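Local coordinates for trichosurin (Trichosurus vulpecula, PDB 2RA6), which probably carries small hydrophobic molecules in possum milk whey, and binds 4-ethylphenol inside a lipocalin beta-barrel, at residues Thr30-Ser35 and Lys141-Asp146; Tyr100-Lys105 and Tyr109-Phe114. The protein carries 1 engineered substitution. All coordinates share one frame; numbering follows the deposited sequence.

In the fold
Trichosurin is a lipocalin, and both contacts build on its antiparallel barrel sheet, with centres about 11 Å apart. Contact 2 is nested within contact 1 along the chain: strand 29-35 comes first, then strands 96-102 and 109-118, and finally helix 137-148. Strand 121-130 lies between strands 109-118 and 29-35 in the sheet, and the helix spans the outside of this part of the barrel. Besides forming contact 1, the helix reaches contact 2: Phe143 CE1 lies 4.0 Å from Lys111 CG, and Arg142 NH2 probably hydrogen-bonds to Ser104 OG at 3.3 Å. Contact 1 thus packs the helix on the wall, whereas contact 2 carries two aromatic residues of the 4-ethylphenol pocket.

Contact 1 (Thr30-Ser35 and Lys141-Asp146); sequences TVVLAS and KRFEED
Val32 meets Phe143 through one methyl and one ring carbon: CG1 of Val32 lies 3.5 Å from CE2 of Phe143, and Val32 CB follows at 3.8 Å from the same CE2. The two side chains point in opposite directions and slide past one another, and the methyl comes to the ring obliquely. Ala34, two residues further along the strand, adds a looser touch, its CB being 4.3 Å from Phe143 CE2. Beside them the side chain of Glu144 crosses that of Val32 at about a right angle, and its OE2 stops 4.2 Å from Val32 CG2, a van der Waals approach at most.

The torsions set up this fit. In Phe143 the ring carbon CG stands anti to the backbone N (chi1 176°), which carries the ring out from the helix to the strand. Val32 likewise holds CG1 trans to its own N, which puts this methyl at the ring; Glu144 OE2 lies equally far from both Val32 methyls. The strand and helix segments run in nearly the same direction, at 4°, with axes 10.0 Å apart, a gap bridged mainly by the phenyl group.

Further out, a classic beta bulge, in which Val31 and Val32 pair jointly with Leu128 of strand 121-130, sets the strand here. Ile157 of the last strand packs on Val32, Ala34 and Glu144, and Ala126 touches the Phe143 ring. From the same helix, Lys140 packs on Val32 and Phe147 on Ala34.

This is the lipocalin pattern of a late helix laid against the outside of the barrel. No hydrogen bond links the two segments, so their mutual hold rests on dispersion and shape between buried apolar groups, with the Glu144 carboxylate at the margin.

Contact 2 (Tyr100-Lys105 and Tyr109-Phe114); sequences YYESSK and YAKFIF. Engineered in segment 100-105: Glu102 (natural residue Gly). With ETY (4-ethylphenol), chain P.
The beta hairpin of strands 96-102 and 109-118, part of the lipocalin barrel wall, brings Tyr100-Lys105 against Tyr109-Phe114. Tyr100 with Ile113 and Glu102 with Lys111 are antiparallel hydrogen-bonded pairs, flanking the non-hydrogen-bonded pair Tyr101 with Phe112. On the Tyr100 side of the sheet, the engineered Glu102 (glycine in nature) runs alongside Lys111 and forms a salt bridge with it whose hydrogen bond is weak, Glu102 OE1 to Lys111 NZ 3.2 Å. Here the second subunit approaches: its own Tyr100 stacks on Tyr100, and its Gln88 bonds Glu102 OE2.

Near the turn, Ser103 OG lies over the centre of the Tyr109 ring, 3.5 Å above its plane, and donates to Tyr109 O at 2.7 Å from above that carbonyl's plane. A water that donates to the same oxygen accepts from Tyr101 OH (2.6 Å). The Tyr109 phenol folds back against the turn, its CG between the backbone N and carbonyl carbon (chi1 78°), and its OH hydrogen-bonds with Ser104 OG at 3.0 Å. A leucine here would probably deprive Ser104 OG of that hydroxyl mate and Ser103 OG of the ring face it lies over, letting the turn shift.

Toward the pocket, the Phe112 ring is covered on both faces: Tyr101 CD1 sits over one, offset toward the rim, with the two rings oblique at 46°. Over the centre of the opposite face lies the ligand's ethyl carbon C7, 3.5 Å from Phe112 CG. The terminal methyl C8 meets the edge of Phe114, in the ring plane, 3.5 Å from CZ.

Contact 1 (Thr30-Ser35 and Lys141-Asp146)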
ATOM      1  N   THR B  30     -19.962  -7.866   0.691  1.00 10.95           N
ATOM      2  CA  THR B  30     -19.139  -6.883   1.385  1.00 11.15           C
ATOM      3  C   THR B  30     -19.699  -6.826   2.805  1.00 10.75           C
ATOM      4  O   THR B  30     -20.894  -6.607   2.999  1.00 12.73           O
ATOM      5  CB  THR B  30     -19.235  -5.504   0.721  1.00 12.26           C
ATOM      6  OG1 THR B  30     -18.625  -5.559  -0.574  1.00 12.37           O
ATOM      7  CG2 THR B  30     -18.525  -4.450   1.569  1.00 12.94           C
ATOM      8  N   VAL B  31     -18.833  -7.023   3.794  1.00 11.03           N
ATOM      9  CA  VAL B  31     -19.250  -7.032   5.189  1.00 12.24           C
ATOM     10  C   VAL B  31     -18.764  -5.798   5.949  1.00 11.17           C
ATOM     11  O   VAL B  31     -19.511  -5.217   6.734  1.00 12.21           O
ATOM     12  CB  VAL B  31     -18.745  -8.313   5.876  1.00 11.63           C
ATOM     13  CG1 VAL B  31     -19.189  -8.344   7.331  1.00 13.13           C
ATOM     14  CG2 VAL B  31     -19.295  -9.534   5.129  1.00 13.87           C
ATOM     15  N   VAL B  32     -17.519  -5.398   5.704  1.00 11.63           N
ATOM     16  CA  VAL B  32     -16.964  -4.216   6.356  1.00 11.37           C
ATOM     17  C   VAL B  32     -16.135  -3.405   5.370  1.00 11.35           C
ATOM     18  O   VAL B  32     -15.427  -3.959   4.533  1.00 12.11           O
ATOM     19  CB  VAL B  32     -16.062  -4.588   7.562  1.00 12.84           C
ATOM     20  CG1 VAL B  32     -15.688  -3.317   8.345  1.00 13.50           C
ATOM     21  CG2 VAL B  32     -16.790  -5.562   8.484  1.00 13.84           C
ATOM     22  N   LEU B  33     -16.261  -2.085   5.457  1.00 11.35           N
ATOM     23  CA  LEU B  33     -15.507  -1.161   4.624  1.00 11.74           C
ATOM     24  C   LEU B  33     -14.795  -0.241   5.610  1.00 11.90           C
ATOM     25  O   LEU B  33     -15.332   0.072   6.675  1.00 14.13           O
ATOM     26  CB  LEU B  33     -16.448  -0.327   3.749  1.00 13.15           C
ATOM     27  CG  LEU B  33     -17.205  -1.026   2.617  1.00 14.56           C
ATOM     28  CD1 LEU B  33     -18.192  -0.053   1.978  1.00 17.11           C
ATOM     29  CD2 LEU B  33     -16.223  -1.547   1.583  1.00 15.96           C
ATOM     30  N   ALA B  34     -13.587   0.175   5.267  1.00 11.61           N
ATOM     31  CA  ALA B  34     -12.832   1.075   6.131  1.00 11.10           C
ATOM     32  C   ALA B  34     -11.963   1.912   5.225  1.00 12.85           C
ATOM     33  O   ALA B  34     -11.496   1.443   4.188  1.00 13.53           O
ATOM     34  CB  ALA B  34     -11.980   0.285   7.116  1.00 14.05           C
ATOM     35  N   SER B  35     -11.765   3.171   5.589  1.00 12.36           N
ATOM     36  CA  SER B  35     -10.956   4.036   4.752  1.00 12.83           C
ATOM     37  C   SER B  35     -10.345   5.181   5.514  1.00 14.03           C
ATOM     38  O   SER B  35     -10.860   5.600   6.549  1.00 13.76           O
ATOM     39  CB  SER B  35     -11.797   4.608   3.610  1.00 13.33           C
ATOM     40  OG  SER B  35     -11.019   5.448   2.764  1.00 15.82           O
ATOM     41  N   LYS B 141     -13.418  -8.251  14.284  1.00 15.84           N
ATOM     42  CA  LYS B 141     -12.634  -7.580  15.321  1.00 16.46           C
ATOM     43  C   LYS B 141     -11.182  -7.404  14.897  1.00 16.41           C
ATOM     44  O   LYS B 141     -10.600  -6.330  15.068  1.00 16.52           O
ATOM     45  CB  LYS B 141     -12.687  -8.376  16.629  1.00 18.95           C
ATOM     46  CG  LYS B 141     -11.903  -7.738  17.772  1.00 21.30           C
ATOM     47  CD  LYS B 141     -11.903  -8.631  19.007  1.00 25.58           C
ATOM     48  CE  LYS B 141     -11.145  -7.987  20.155  1.00 27.02           C
ATOM     49  NZ  LYS B 141     -11.806  -6.731  20.601  1.00 28.97           N
ATOM     50  N   ARG B 142     -10.595  -8.462  14.351  1.00 15.16           N
ATOM     51  CA  ARG B 142      -9.203  -8.415  13.913  1.00 16.83           C
ATOM     52  C   ARG B 142      -9.032  -7.409  12.771  1.00 16.01           C
ATOM     53  O   ARG B 142      -8.093  -6.615  12.772  1.00 15.95           O
ATOM     54  CB  ARG B 142      -8.755  -9.812  13.477  1.00 20.12           C
ATOM     55  CG  ARG B 142      -7.289  -9.916  13.083  1.00 25.42           C
ATOM     56  CD  ARG B 142      -6.927 -11.355  12.727  1.00 29.88           C
ATOM     57  NE  ARG B 142      -7.816 -11.897  11.701  1.00 34.18           N
ATOM     58  CZ  ARG B 142      -7.714 -13.116  11.182  1.00 35.88           C
ATOM     59  NH1 ARG B 142      -6.757 -13.940  11.588  1.00 37.79           N
ATOM     60  NH2 ARG B 142      -8.575 -13.516  10.256  1.00 35.28           N
ATOM     61  N   PHE B 143      -9.954  -7.438  11.814  1.00 14.94           N
ATOM     62  CA  PHE B 143      -9.909  -6.527  10.675  1.00 14.87           C
ATOM     63  C   PHE B 143      -9.978  -5.085  11.158  1.00 14.71           C
ATOM     64  O   PHE B 143      -9.182  -4.231  10.752  1.00 16.32           O
ATOM     65  CB  PHE B 143     -11.096  -6.803   9.748  1.00 14.60           C
ATOM     66  CG  PHE B 143     -11.211  -5.848   8.586  1.00 15.53           C
ATOM     67  CD1 PHE B 143     -10.444  -6.020   7.438  1.00 15.73           C
ATOM     68  CD2 PHE B 143     -12.129  -4.804   8.625  1.00 15.80           C
ATOM     69  CE1 PHE B 143     -10.596  -5.161   6.339  1.00 14.48           C
ATOM     70  CE2 PHE B 143     -12.290  -3.942   7.541  1.00 14.82           C
ATOM     71  CZ  PHE B 143     -11.526  -4.120   6.399  1.00 13.03           C
ATOM     72  N   GLU B 144     -10.941  -4.815  12.031  1.00 15.13           N
ATOM     73  CA  GLU B 144     -11.138  -3.473  12.568  1.00 16.11           C
ATOM     74  C   GLU B 144      -9.966  -2.984  13.416  1.00 16.92           C
ATOM     75  O   GLU B 144      -9.561  -1.826  13.305  1.00 17.00           O
ATOM     76  CB  GLU B 144     -12.452  -3.435  13.354  1.00 17.35           C
ATOM     77  CG  GLU B 144     -13.660  -3.393  12.422  1.00 21.24           C
ATOM     78  CD  GLU B 144     -14.951  -3.839  13.074  1.00 23.98           C
ATOM     79  OE1 GLU B 144     -15.127  -3.596  14.285  1.00 26.34           O
ATOM     80  OE2 GLU B 144     -15.800  -4.421  12.359  1.00 25.17           O
ATOM     81  N   GLU B 145      -9.412  -3.861  14.248  1.00 18.03           N
ATOM     82  CA  GLU B 145      -8.283  -3.479  15.085  1.00 19.17           C
ATOM     83  C   GLU B 145      -7.043  -3.234  14.234  1.00 19.51           C
ATOM     84  O   GLU B 145      -6.267  -2.318  14.512  1.00 18.74           O
ATOM     85  CB  GLU B 145      -7.995  -4.561  16.129  1.00 22.47           C
ATOM     86  CG  GLU B 145      -9.147  -4.796  17.085  1.00 26.94           C
ATOM     87  CD  GLU B 145      -8.783  -5.737  18.212  1.00 30.36           C
ATOM     88  OE1 GLU B 145      -8.137  -6.771  17.938  1.00 34.70           O
ATOM     89  OE2 GLU B 145      -9.154  -5.446  19.368  1.00 34.23           O
ATOM     90  N   ASP B 146      -6.850  -4.042  13.196  1.00 18.14           N
ATOM     91  CA  ASP B 146      -5.687  -3.851  12.334  1.00 20.02           C
ATOM     92  C   ASP B 146      -5.766  -2.493  11.662  1.00 18.90           C
ATOM     93  O   ASP B 146      -4.746  -1.830  11.454  1.00 18.57           O
ATOM     94  CB  ASP B 146      -5.599  -4.943  11.270  1.00 23.74           C
ATOM     95  CG  ASP B 146      -5.165  -6.273  11.842  1.00 27.68           C
ATOM     96  OD1 ASP B 146      -4.478  -6.272  12.887  1.00 32.38           O
ATOM     97  OD2 ASP B 146      -5.496  -7.313  11.243  1.00 32.61           O
TER

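Contact 2 (Tyr100-Lys105 and Tyr109-Phe114)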
ATOM      1  N   TYR B 100      -4.072  -5.205  -2.801  1.00 12.04           N
ATOM      2  CA  TYR B 100      -3.438  -6.353  -2.162  1.00 13.67           C
ATOM      3  C   TYR B 100      -4.480  -7.264  -1.528  1.00 14.33           C
ATOM      4  O   TYR B 100      -5.377  -6.808  -0.823  1.00 16.03           O
ATOM      5  CB  TYR B 100      -2.438  -5.910  -1.087  1.00 14.36           C
ATOM      6  CG  TYR B 100      -1.213  -5.199  -1.620  1.00 16.39           C
ATOM      7  CD1 TYR B 100      -1.237  -3.832  -1.887  1.00 17.75           C
ATOM      8  CD2 TYR B 100      -0.033  -5.899  -1.860  1.00 19.06           C
ATOM      9  CE1 TYR B 100      -0.109  -3.177  -2.381  1.00 18.04           C
ATOM     10  CE2 TYR B 100       1.096  -5.257  -2.353  1.00 19.68           C
ATOM     11  CZ  TYR B 100       1.053  -3.898  -2.611  1.00 20.90           C
ATOM     12  OH  TYR B 100       2.171  -3.261  -3.101  1.00 22.43           O
ATOM     13  N   TYR B 101      -4.354  -8.556  -1.795  1.00 13.80           N
ATOM     14  CA  TYR B 101      -5.263  -9.554  -1.249  1.00 13.52           C
ATOM     15  C   TYR B 101      -4.614 -10.280  -0.072  1.00 14.67           C
ATOM     16  O   TYR B 101      -3.426 -10.598  -0.118  1.00 14.51           O
ATOM     17  CB  TYR B 101      -5.621 -10.584  -2.326  1.00 15.25           C
ATOM     18  CG  TYR B 101      -6.212 -11.868  -1.781  1.00 17.35           C
ATOM     19  CD1 TYR B 101      -7.522 -11.915  -1.314  1.00 15.92           C
ATOM     20  CD2 TYR B 101      -5.458 -13.035  -1.737  1.00 18.28           C
ATOM     21  CE1 TYR B 101      -8.069 -13.099  -0.818  1.00 17.41           C
ATOM     22  CE2 TYR B 101      -5.992 -14.222  -1.245  1.00 19.83           C
ATOM     23  CZ  TYR B 101      -7.295 -14.248  -0.792  1.00 18.79           C
ATOM     24  OH  TYR B 101      -7.836 -15.426  -0.329  1.00 20.92           O
ATOM     25  N   GLU B 102      -5.401 -10.536   0.974  1.00 15.00           N
ATOM     26  CA  GLU B 102      -4.927 -11.254   2.156  1.00 17.17           C
ATOM     27  C   GLU B 102      -6.070 -12.076   2.758  1.00 17.78           C
ATOM     28  O   GLU B 102      -7.230 -11.677   2.690  1.00 15.96           O
ATOM     29  CB  GLU B 102      -4.447 -10.276   3.238  1.00 20.62           C
ATOM     30  CG  GLU B 102      -3.421  -9.240   2.799  1.00 27.03           C
ATOM     31  CD  GLU B 102      -2.989  -8.333   3.944  1.00 32.01           C
ATOM     32  OE1 GLU B 102      -3.863  -7.871   4.711  1.00 35.01           O
ATOM     33  OE2 GLU B 102      -1.772  -8.074   4.069  1.00 36.06           O
ATOM     34  N   SER B 103      -5.735 -13.225   3.343  1.00 18.25           N
ATOM     35  CA  SER B 103      -6.718 -14.070   4.027  1.00 18.43           C
ATOM     36  C   SER B 103      -6.091 -15.304   4.648  1.00 21.17           C
ATOM     37  O   SER B 103      -5.423 -16.076   3.968  1.00 22.50           O
ATOM     38  CB  SER B 103      -7.848 -14.536   3.105  1.00 19.47           C
ATOM     39  OG  SER B 103      -8.767 -15.333   3.858  1.00 18.21           O
ATOM     40  N   SER B 104      -6.329 -15.479   5.941  1.00 22.51           N
ATOM     41  CA  SER B 104      -5.818 -16.628   6.669  1.00 26.26           C
ATOM     42  C   SER B 104      -6.799 -17.785   6.491  1.00 26.72           C
ATOM     43  O   SER B 104      -6.467 -18.941   6.752  1.00 28.06           O
ATOM     44  CB  SER B 104      -5.662 -16.290   8.155  1.00 26.74           C
ATOM     45  OG  SER B 104      -6.896 -15.919   8.746  1.00 31.73           O
ATOM     46  N   LYS B 105      -8.008 -17.457   6.046  1.00 27.35           N
ATOM     47  CA  LYS B 105      -9.061 -18.439   5.802  1.00 27.58           C
ATOM     48  C   LYS B 105      -9.731 -18.069   4.481  1.00 26.88           C
ATOM     49  O   LYS B 105     -10.844 -17.541   4.460  1.00 24.37           O
ATOM     50  CB  LYS B 105     -10.076 -18.423   6.948  1.00 29.30           C
ATOM     51  CG  LYS B 105      -9.524 -18.982   8.251  1.00 32.00           C
ATOM     52  CD  LYS B 105     -10.566 -18.976   9.358  1.00 34.85           C
ATOM     53  CE  LYS B 105     -10.787 -17.579   9.908  1.00 36.41           C
ATOM     54  NZ  LYS B 105      -9.554 -17.048  10.557  1.00 37.34           N
ATOM     55  N   TYR B 109     -13.275 -15.880   4.245  1.00 17.01           N
ATOM     56  CA  TYR B 109     -13.288 -14.440   4.013  1.00 15.45           C
ATOM     57  C   TYR B 109     -12.165 -14.005   3.092  1.00 15.03           C
ATOM     58  O   TYR B 109     -11.228 -14.755   2.838  1.00 14.53           O
ATOM     59  CB  TYR B 109     -13.160 -13.684   5.345  1.00 15.17           C
ATOM     60  CG  TYR B 109     -11.752 -13.616   5.919  1.00 16.64           C
ATOM     61  CD1 TYR B 109     -10.879 -12.579   5.571  1.00 16.87           C
ATOM     62  CD2 TYR B 109     -11.289 -14.586   6.804  1.00 17.23           C
ATOM     63  CE1 TYR B 109      -9.585 -12.511   6.092  1.00 18.69           C
ATOM     64  CE2 TYR B 109      -9.996 -14.527   7.329  1.00 18.84           C
ATOM     65  CZ  TYR B 109      -9.150 -13.492   6.970  1.00 18.83           C
ATOM     66  OH  TYR B 109      -7.865 -13.435   7.476  1.00 21.95           O
ATOM     67  N   ALA B 110     -12.278 -12.780   2.594  1.00 14.02           N
ATOM     68  CA  ALA B 110     -11.262 -12.201   1.736  1.00 13.15           C
ATOM     69  C   ALA B 110     -11.067 -10.761   2.178  1.00 13.19           C
ATOM     70  O   ALA B 110     -12.035 -10.040   2.443  1.00 14.55           O
ATOM     71  CB  ALA B 110     -11.701 -12.242   0.279  1.00 14.56           C
ATOM     72  N   LYS B 111      -9.809 -10.353   2.278  1.00 12.15           N
ATOM     73  CA  LYS B 111      -9.480  -8.986   2.651  1.00 11.58           C
ATOM     74  C   LYS B 111      -8.772  -8.355   1.463  1.00 12.18           C
ATOM     75  O   LYS B 111      -7.815  -8.914   0.926  1.00 13.51           O
ATOM     76  CB  LYS B 111      -8.558  -8.983   3.871  1.00 15.32           C
ATOM     77  CG  LYS B 111      -8.101  -7.605   4.310  1.00 20.15           C
ATOM     78  CD  LYS B 111      -7.139  -7.718   5.489  1.00 23.48           C
ATOM     79  CE  LYS B 111      -6.600  -6.364   5.905  1.00 27.25           C
ATOM     80  NZ  LYS B 111      -5.651  -6.501   7.046  1.00 29.07           N
ATOM     81  N   PHE B 112      -9.265  -7.205   1.028  1.00 11.08           N
ATOM     82  CA  PHE B 112      -8.640  -6.501  -0.078  1.00 11.51           C
ATOM     83  C   PHE B 112      -8.295  -5.098   0.375  1.00 13.14           C
ATOM     84  O   PHE B 112      -9.163  -4.358   0.839  1.00 14.10           O
ATOM     85  CB  PHE B 112      -9.579  -6.424  -1.281  1.00 13.42           C
ATOM     86  CG  PHE B 112      -9.640  -7.694  -2.084  1.00 13.53           C
ATOM     87  CD1 PHE B 112      -8.647  -7.998  -3.013  1.00 15.65           C
ATOM     88  CD2 PHE B 112     -10.693  -8.579  -1.916  1.00 16.12           C
ATOM     89  CE1 PHE B 112      -8.705  -9.167  -3.767  1.00 16.62           C
ATOM     90  CE2 PHE B 112     -10.760  -9.751  -2.666  1.00 16.18           C
ATOM     91  CZ  PHE B 112      -9.764 -10.042  -3.592  1.00 16.77           C
ATOM     92  N   ILE B 113      -7.022  -4.747   0.256  1.00 12.94           N
ATOM     93  CA  ILE B 113      -6.569  -3.415   0.625  1.00 12.85           C
ATOM     94  C   ILE B 113      -6.279  -2.666  -0.662  1.00 14.59           C
ATOM     95  O   ILE B 113      -5.502  -3.122  -1.503  1.00 15.59           O
ATOM     96  CB  ILE B 113      -5.283  -3.451   1.472  1.00 13.92           C
ATOM     97  CG1 ILE B 113      -5.503  -4.292   2.731  1.00 18.03           C
ATOM     98  CG2 ILE B 113      -4.869  -2.027   1.841  1.00 16.00           C
ATOM     99  CD1 ILE B 113      -6.608  -3.787   3.635  1.00 23.26           C
ATOM    100  N   PHE B 114      -6.931  -1.520  -0.813  1.00 13.14           N
ATOM    101  CA  PHE B 114      -6.754  -0.670  -1.982  1.00 13.68           C
ATOM    102  C   PHE B 114      -5.938   0.551  -1.627  1.00 14.29           C
ATOM    103  O   PHE B 114      -6.272   1.268  -0.687  1.00 13.85           O
ATOM    104  CB  PHE B 114      -8.102  -0.159  -2.489  1.00 16.03           C
ATOM    105  CG  PHE B 114      -8.888  -1.164  -3.258  1.00 20.79           C
ATOM    106  CD1 PHE B 114      -9.005  -1.053  -4.636  1.00 25.25           C
ATOM    107  CD2 PHE B 114      -9.505  -2.226  -2.614  1.00 24.68           C
ATOM    108  CE1 PHE B 114      -9.728  -1.989  -5.364  1.00 27.69           C
ATOM    109  CE2 PHE B 114     -10.230  -3.165  -3.336  1.00 25.83           C
ATOM    110  CZ  PHE B 114     -10.339  -3.045  -4.709  1.00 28.06           C
TER
HETATM  111  C8  ETY P 601     -12.418  -5.872  -4.192  1.00 32.12           C
HETATM  112  C7  ETY P 601     -11.240  -6.437  -4.993  1.00 31.09           C
HETATM  113  CG  ETY P 601     -11.480  -6.480  -6.477  1.00 30.80           C
HETATM  114  C3  ETY P 601     -11.363  -5.308  -7.270  1.00 30.20           C
HETATM  115  C2  ETY P 601     -11.586  -5.347  -8.663  1.00 31.66           C
HETATM  116  C5  ETY P 601     -11.830  -7.703  -7.123  1.00 31.30           C
HETATM  117  C6  ETY P 601     -12.057  -7.751  -8.517  1.00 31.77           C
HETATM  118  C1  ETY P 601     -11.932  -6.567  -9.280  1.00 32.35           C
HETATM  119  O1  ETY P 601     -12.145  -6.607 -10.631  1.00 34.61           O
HETATM  120  O   HOH W   1     -10.389 -15.475   0.211  1.00 23.86           O